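Local structure of TbpB (Actinobacillus pleuropneumoniae, 3HOL) at residues L81-S86 against K242-A247; Q118-T123 against A263-S268. The protein probably binds host transferrin at the bacterial surface, as the lipoprotein component of a transferrin receptor used for iron acquisition. One frame throughout, in Å; residues are numbered along the deposited sequence.

Overall arrangement
The two contacts share the barrel sheet through its neighbouring strands 245-251 and 257-265, their centres about 11 Å apart. Contact 1 (81-86 with 242-247) brings the five-stranded sheet that includes strand 84-91, consistent with the handle of the N-lobe, onto strand 245-251. Contact 2 (118-123 with 263-268) pairs strand 119-133 with strand 257-265, the next strand in the chain after 245-251. They meet directly: M246 N lies 3.0 Å from A263 O, and A243 O lies 2.6 Å from Y122 OH, both probable hydrogen bonds. M246 SD also packs 3.5 Å from Y122 CG. Contact 2 therefore belongs to the barrel wall, whereas contact 1 docks a second sheet against it.

Contact 1: L81-S86 against K242-A247; sequences LQYVRS and KAEEMA
E245 presents its carboxylate to the backbone of residues 82-84, and this is where the contact is tightest. Q82 N donates to E245 OE2 at 2.7 Å, nearly straight (169°) and on the syn lone pair. Y83 N donates to E245 OE1, also at 2.7 Å, arriving on the syn side but 34° out of the carboxylate plane; V84 N adds a weak, bent bond to the same OE1. The extended glutamate chain (chi2 171°) carries the group across to the turn, and with each oxygen held its rotation should be largely fixed. The N-H groups probably also stabilise the negative charge of this buried residue. Further along the strand, the methyls of V84 lie against E245 CB, and V84 CB meets A247 CB at 3.9 Å, an apolar patch in which V84 also touches Y239. Towards solvent, water replaces direct bonds. One water donates to both Q82 OE1 and E245 OE2, its distance to E245 OE2 being 2.6 Å; another sits between E244 OE2 and Y83 OH, while the nearest direct approach of these two side chains is 4.1 Å, from Y83 CE2 to E244 CD. E244 is turned back by its bent chain, and its OE1 accepts K242 N at 2.8 Å. The consecutive E244 and E245 lie opposite the single residue Y239 of strand 231-239, which defines a classic beta bulge, here where the second sheet rests on the barrel.

Contact 2: Q118-T123 against A263-S268; sequences QLLTYT and AKHNGS
The carbonyl oxygen of K264 is approached from the neighbouring strand by two groups: T123 N, in a nearly straight hydrogen bond of 3.0 Å (168°), and the CA-H of Y122, a weaker contact with CA 3.4 Å away. K264 N returns a bond to T123 O, making T123 and K264 an antiparallel hydrogen-bonded pair in the barrel wall that joins strands 119-133 and 257-265. On the face bearing Y122 and H265 the packing is aromatic. H265 CB sits over the middle of the Y122 ring, 3.6 Å from its centroid, and the imidazole turns an edge to the phenol face in an offset edge-to-face pair, with centroids 5.2 Å apart and planes at 86°. L120 CD1 lies over a face of the imidazole, 4.0 Å from its centroid and almost on the ring normal, a CH-pi contact. The Y122 hydroxyl is hydrogen-bonded to the carbonyl oxygen of A243, in the loop leading into strand 245-251. H265 CG stands between the backbone N and the carbonyl carbon (chi1 75°), which keeps the ring close to its own chain, where ND1 accepts G267 N at 2.8 Å, within the ring plane. This internal bond, together with the L120 and Y122 contacts, should fix the ring's orientation. Beyond the paired residues a water bridges the two segments, donating to N266 OD1 at 2.6 Å and accepting a hydrogen bond from T121 N at 2.9 Å.

Contact 1: L81-S86 against K242-A247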
loop_
_atom_site.group_PDB
_atom_site.type_symbol
_atom_site.label_atom_id
_atom_site.label_comp_id
_atom_site.label_asym_id
_atom_site.label_seq_id
_atom_site.Cartn_x
_atom_site.Cartn_y
_atom_site.Cartn_z
ATOM N N LEU A 81 -2.662 -0.767 19.664
ATOM C CA LEU A 81 -2.387 -0.550 18.225
ATOM C C LEU A 81 -1.820 -1.819 17.642
ATOM O O LEU A 81 -0.760 -2.270 18.070
ATOM C CB LEU A 81 -1.397 0.631 18.015
ATOM C CG LEU A 81 -1.976 1.984 18.448
ATOM C CD1 LEU A 81 -0.965 3.110 18.287
ATOM C CD2 LEU A 81 -3.259 2.306 17.621
ATOM N N GLN A 82 -2.514 -2.396 16.657
ATOM C CA GLN A 82 -2.068 -3.650 16.029
ATOM C C GLN A 82 -1.292 -3.466 14.731
ATOM O O GLN A 82 -0.523 -4.344 14.319
ATOM C CB GLN A 82 -3.291 -4.543 15.736
ATOM C CG GLN A 82 -4.107 -4.909 16.970
ATOM C CD GLN A 82 -5.291 -5.727 16.566
ATOM O OE1 GLN A 82 -6.386 -5.199 16.421
ATOM N NE2 GLN A 82 -5.068 -7.005 16.300
ATOM N N TYR A 83 -1.474 -2.339 14.061
ATOM C CA TYR A 83 -0.960 -2.215 12.681
ATOM C C TYR A 83 -0.102 -0.976 12.495
ATOM O O TYR A 83 0.528 -0.849 11.448
ATOM C CB TYR A 83 -2.146 -2.116 11.686
ATOM C CG TYR A 83 -3.015 -3.343 11.753
ATOM C CD1 TYR A 83 -2.538 -4.570 11.253
ATOM C CD2 TYR A 83 -4.304 -3.292 12.298
ATOM C CE1 TYR A 83 -3.310 -5.736 11.301
ATOM C CE2 TYR A 83 -5.107 -4.446 12.345
ATOM C CZ TYR A 83 -4.597 -5.676 11.843
ATOM O OH TYR A 83 -5.356 -6.843 11.874
ATOM N N VAL A 84 -0.109 -0.037 13.446
ATOM C CA VAL A 84 0.673 1.200 13.248
ATOM C C VAL A 84 1.507 1.549 14.495
ATOM O O VAL A 84 1.224 1.059 15.582
ATOM C CB VAL A 84 -0.237 2.413 12.867
ATOM C CG1 VAL A 84 -1.050 2.115 11.629
ATOM C CG2 VAL A 84 -1.194 2.836 14.047
ATOM N N ARG A 85 2.528 2.382 14.344
ATOM C CA ARG A 85 3.253 2.917 15.524
ATOM C C ARG A 85 3.914 4.215 15.120
ATOM O O ARG A 85 4.558 4.284 14.068
ATOM C CB ARG A 85 4.361 1.938 16.005
ATOM C CG ARG A 85 5.074 2.422 17.279
ATOM C CD ARG A 85 6.107 1.396 17.804
ATOM N NE ARG A 85 6.671 1.804 19.117
ATOM C CZ ARG A 85 7.465 1.039 19.870
ATOM N NH1 ARG A 85 7.764 -0.217 19.471
ATOM N NH2 ARG A 85 7.927 1.507 21.044
ATOM N N SER A 86 3.787 5.241 15.943
ATOM C CA SER A 86 4.555 6.453 15.727
ATOM C C SER A 86 5.205 6.847 17.064
ATOM O O SER A 86 4.805 6.367 18.153
ATOM C CB SER A 86 3.640 7.558 15.174
ATOM O OG SER A 86 2.610 7.833 16.127
ATOM N N LYS A 242 -8.821 -3.815 7.032
ATOM C CA LYS A 242 -10.026 -3.013 6.866
ATOM C C LYS A 242 -9.873 -1.566 7.380
ATOM O O LYS A 242 -10.859 -0.953 7.834
ATOM C CB LYS A 242 -11.213 -3.698 7.547
ATOM C CG LYS A 242 -11.519 -5.076 7.003
ATOM C CD LYS A 242 -12.496 -5.728 7.950
ATOM C CE LYS A 242 -12.677 -7.194 7.610
ATOM N NZ LYS A 242 -13.711 -7.320 6.617
ATOM N N ALA A 243 -8.649 -1.018 7.320
ATOM C CA ALA A 243 -8.407 0.379 7.761
ATOM C C ALA A 243 -8.777 0.601 9.258
ATOM O O ALA A 243 -9.269 1.658 9.652
ATOM C CB ALA A 243 -9.134 1.389 6.828
ATOM N N GLU A 244 -8.514 -0.418 10.077
ATOM C CA GLU A 244 -8.684 -0.312 11.513
ATOM C C GLU A 244 -7.897 0.872 12.119
ATOM O O GLU A 244 -8.336 1.442 13.075
ATOM C CB GLU A 244 -8.220 -1.607 12.192
ATOM C CG GLU A 244 -9.147 -2.833 11.910
ATOM C CD GLU A 244 -8.753 -3.684 10.719
ATOM O OE1 GLU A 244 -8.134 -3.231 9.726
ATOM O OE2 GLU A 244 -9.122 -4.857 10.741
ATOM N N GLU A 245 -6.751 1.225 11.533
ATOM C CA GLU A 245 -5.833 2.191 12.140
ATOM C C GLU A 245 -5.268 3.087 11.029
ATOM O O GLU A 245 -5.459 2.796 9.814
ATOM C CB GLU A 245 -4.693 1.443 12.879
ATOM C CG GLU A 245 -5.246 0.663 14.130
ATOM C CD GLU A 245 -4.231 -0.234 14.752
ATOM O OE1 GLU A 245 -3.021 -0.109 14.462
ATOM O OE2 GLU A 245 -4.642 -1.098 15.521
ATOM N N MET A 246 -4.628 4.192 11.432
ATOM C CA MET A 246 -4.070 5.128 10.454
ATOM C C MET A 246 -2.802 5.738 11.042
ATOM O O MET A 246 -2.642 5.819 12.276
ATOM C CB MET A 246 -5.097 6.218 10.078
ATOM C CG MET A 246 -5.566 7.019 11.315
ATOM S SD MET A 246 -6.650 8.414 10.874
ATOM C CE MET A 246 -5.403 9.681 10.348
ATOM N N ALA A 247 -1.883 6.161 10.172
ATOM C CA ALA A 247 -0.650 6.796 10.641
ATOM C C ALA A 247 -0.173 7.695 9.518
ATOM O O ALA A 247 -0.541 7.491 8.334
ATOM C CB ALA A 247 0.413 5.734 10.996
HETATM O O HOH W 1 -6.904 -2.353 15.473
HETATM O O HOH W 2 -7.833 -6.628 12.128
#

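Contact 2: Q118-T123 against A263-S268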
loop_
_atom_site.group_PDB
_atom_site.type_symbol
_atom_site.label_atom_id
_atom_site.label_comp_id
_atom_site.label_asym_id
_atom_site.label_seq_id
_atom_site.Cartn_x
_atom_site.Cartn_y
_atom_site.Cartn_z
ATOM N N GLN A 118 -19.709 4.392 7.130
ATOM C CA GLN A 118 -19.793 4.779 8.561
ATOM C C GLN A 118 -18.848 5.949 8.812
ATOM O O GLN A 118 -17.727 5.925 8.293
ATOM C CB GLN A 118 -19.397 3.606 9.476
ATOM C CG GLN A 118 -19.799 3.767 10.942
ATOM C CD GLN A 118 -19.648 2.470 11.763
ATOM O OE1 GLN A 118 -19.884 1.356 11.280
ATOM N NE2 GLN A 118 -19.266 2.628 13.005
ATOM N N LEU A 119 -19.286 6.967 9.556
ATOM C CA LEU A 119 -18.417 8.133 9.873
ATOM C C LEU A 119 -17.577 7.724 11.076
ATOM O O LEU A 119 -18.120 7.457 12.140
ATOM C CB LEU A 119 -19.275 9.376 10.153
ATOM C CG LEU A 119 -18.670 10.724 10.557
ATOM C CD1 LEU A 119 -17.753 11.296 9.467
ATOM C CD2 LEU A 119 -19.857 11.671 10.817
ATOM N N LEU A 120 -16.268 7.579 10.887
ATOM C CA LEU A 120 -15.431 6.973 11.922
ATOM C C LEU A 120 -14.379 7.919 12.505
ATOM O O LEU A 120 -13.705 8.651 11.772
ATOM C CB LEU A 120 -14.774 5.685 11.395
ATOM C CG LEU A 120 -15.676 4.441 11.256
ATOM C CD1 LEU A 120 -14.967 3.450 10.343
ATOM C CD2 LEU A 120 -15.991 3.819 12.605
ATOM N N THR A 121 -14.268 7.908 13.823
ATOM C CA THR A 121 -13.297 8.781 14.538
ATOM C C THR A 121 -12.095 7.944 14.907
ATOM O O THR A 121 -12.256 6.941 15.564
ATOM C CB THR A 121 -13.952 9.374 15.812
ATOM O OG1 THR A 121 -14.934 10.298 15.378
ATOM C CG2 THR A 121 -12.941 10.119 16.682
ATOM N N TYR A 122 -10.897 8.338 14.448
ATOM C CA TYR A 122 -9.662 7.669 14.877
ATOM C C TYR A 122 -9.047 8.570 15.957
ATOM O O TYR A 122 -8.880 9.790 15.742
ATOM C CB TYR A 122 -8.700 7.581 13.708
ATOM C CG TYR A 122 -9.130 6.652 12.616
ATOM C CD1 TYR A 122 -8.491 5.425 12.445
ATOM C CD2 TYR A 122 -10.178 6.994 11.740
ATOM C CE1 TYR A 122 -8.874 4.536 11.382
ATOM C CE2 TYR A 122 -10.585 6.109 10.694
ATOM C CZ TYR A 122 -9.916 4.898 10.533
ATOM O OH TYR A 122 -10.278 4.053 9.530
ATOM N N THR A 123 -8.658 7.964 17.074
ATOM C CA THR A 123 -8.070 8.656 18.182
ATOM C C THR A 123 -6.703 8.096 18.482
ATOM O O THR A 123 -6.514 6.864 18.479
ATOM C CB THR A 123 -8.958 8.494 19.439
ATOM O OG1 THR A 123 -10.241 9.083 19.161
ATOM C CG2 THR A 123 -8.370 9.300 20.582
ATOM N N ALA A 263 -3.342 6.537 15.115
ATOM C CA ALA A 263 -4.633 6.544 15.765
ATOM C C ALA A 263 -5.419 5.312 15.309
ATOM O O ALA A 263 -5.098 4.707 14.311
ATOM C CB ALA A 263 -5.391 7.812 15.392
ATOM N N LYS A 264 -6.479 4.984 16.043
ATOM C CA LYS A 264 -7.275 3.786 15.792
ATOM C C LYS A 264 -8.733 4.173 15.968
ATOM O O LYS A 264 -9.033 4.972 16.863
ATOM C CB LYS A 264 -6.879 2.749 16.839
ATOM C CG LYS A 264 -7.813 1.562 17.006
ATOM C CD LYS A 264 -7.313 0.651 18.164
ATOM C CE LYS A 264 -8.252 -0.555 18.342
ATOM N NZ LYS A 264 -8.573 -1.232 17.031
ATOM N N HIS A 265 -9.624 3.632 15.120
ATOM C CA HIS A 265 -11.029 3.981 15.220
ATOM C C HIS A 265 -11.744 3.071 16.247
ATOM O O HIS A 265 -11.268 2.009 16.596
ATOM C CB HIS A 265 -11.770 4.020 13.849
ATOM C CG HIS A 265 -12.086 2.669 13.262
ATOM N ND1 HIS A 265 -13.030 1.816 13.800
ATOM C CD2 HIS A 265 -11.604 2.039 12.161
ATOM C CE1 HIS A 265 -13.100 0.716 13.074
ATOM N NE2 HIS A 265 -12.260 0.833 12.058
ATOM N N ASN A 266 -12.887 3.534 16.723
ATOM C CA ASN A 266 -13.617 2.824 17.762
ATOM C C ASN A 266 -14.859 2.131 17.208
ATOM O O ASN A 266 -15.805 1.914 17.961
ATOM C CB ASN A 266 -14.018 3.798 18.888
ATOM C CG ASN A 266 -14.938 4.926 18.400
ATOM O OD1 ASN A 266 -14.997 5.265 17.189
ATOM N ND2 ASN A 266 -15.669 5.527 19.352
ATOM N N GLY A 267 -14.869 1.800 15.917
ATOM C CA GLY A 267 -16.057 1.169 15.295
ATOM C C GLY A 267 -16.183 -0.324 15.576
ATOM O O GLY A 267 -15.168 -1.007 15.816
ATOM N N SER A 268 -17.421 -0.838 15.541
ATOM C CA SER A 268 -17.670 -2.289 15.749
ATOM C C SER A 268 -18.404 -2.883 14.570
ATOM O O SER A 268 -19.413 -2.317 14.139
ATOM C CB SER A 268 -18.583 -2.510 16.957
ATOM O OG SER A 268 -18.180 -1.733 18.074
HETATM O O HOH W 3 -16.314 6.491 15.338
#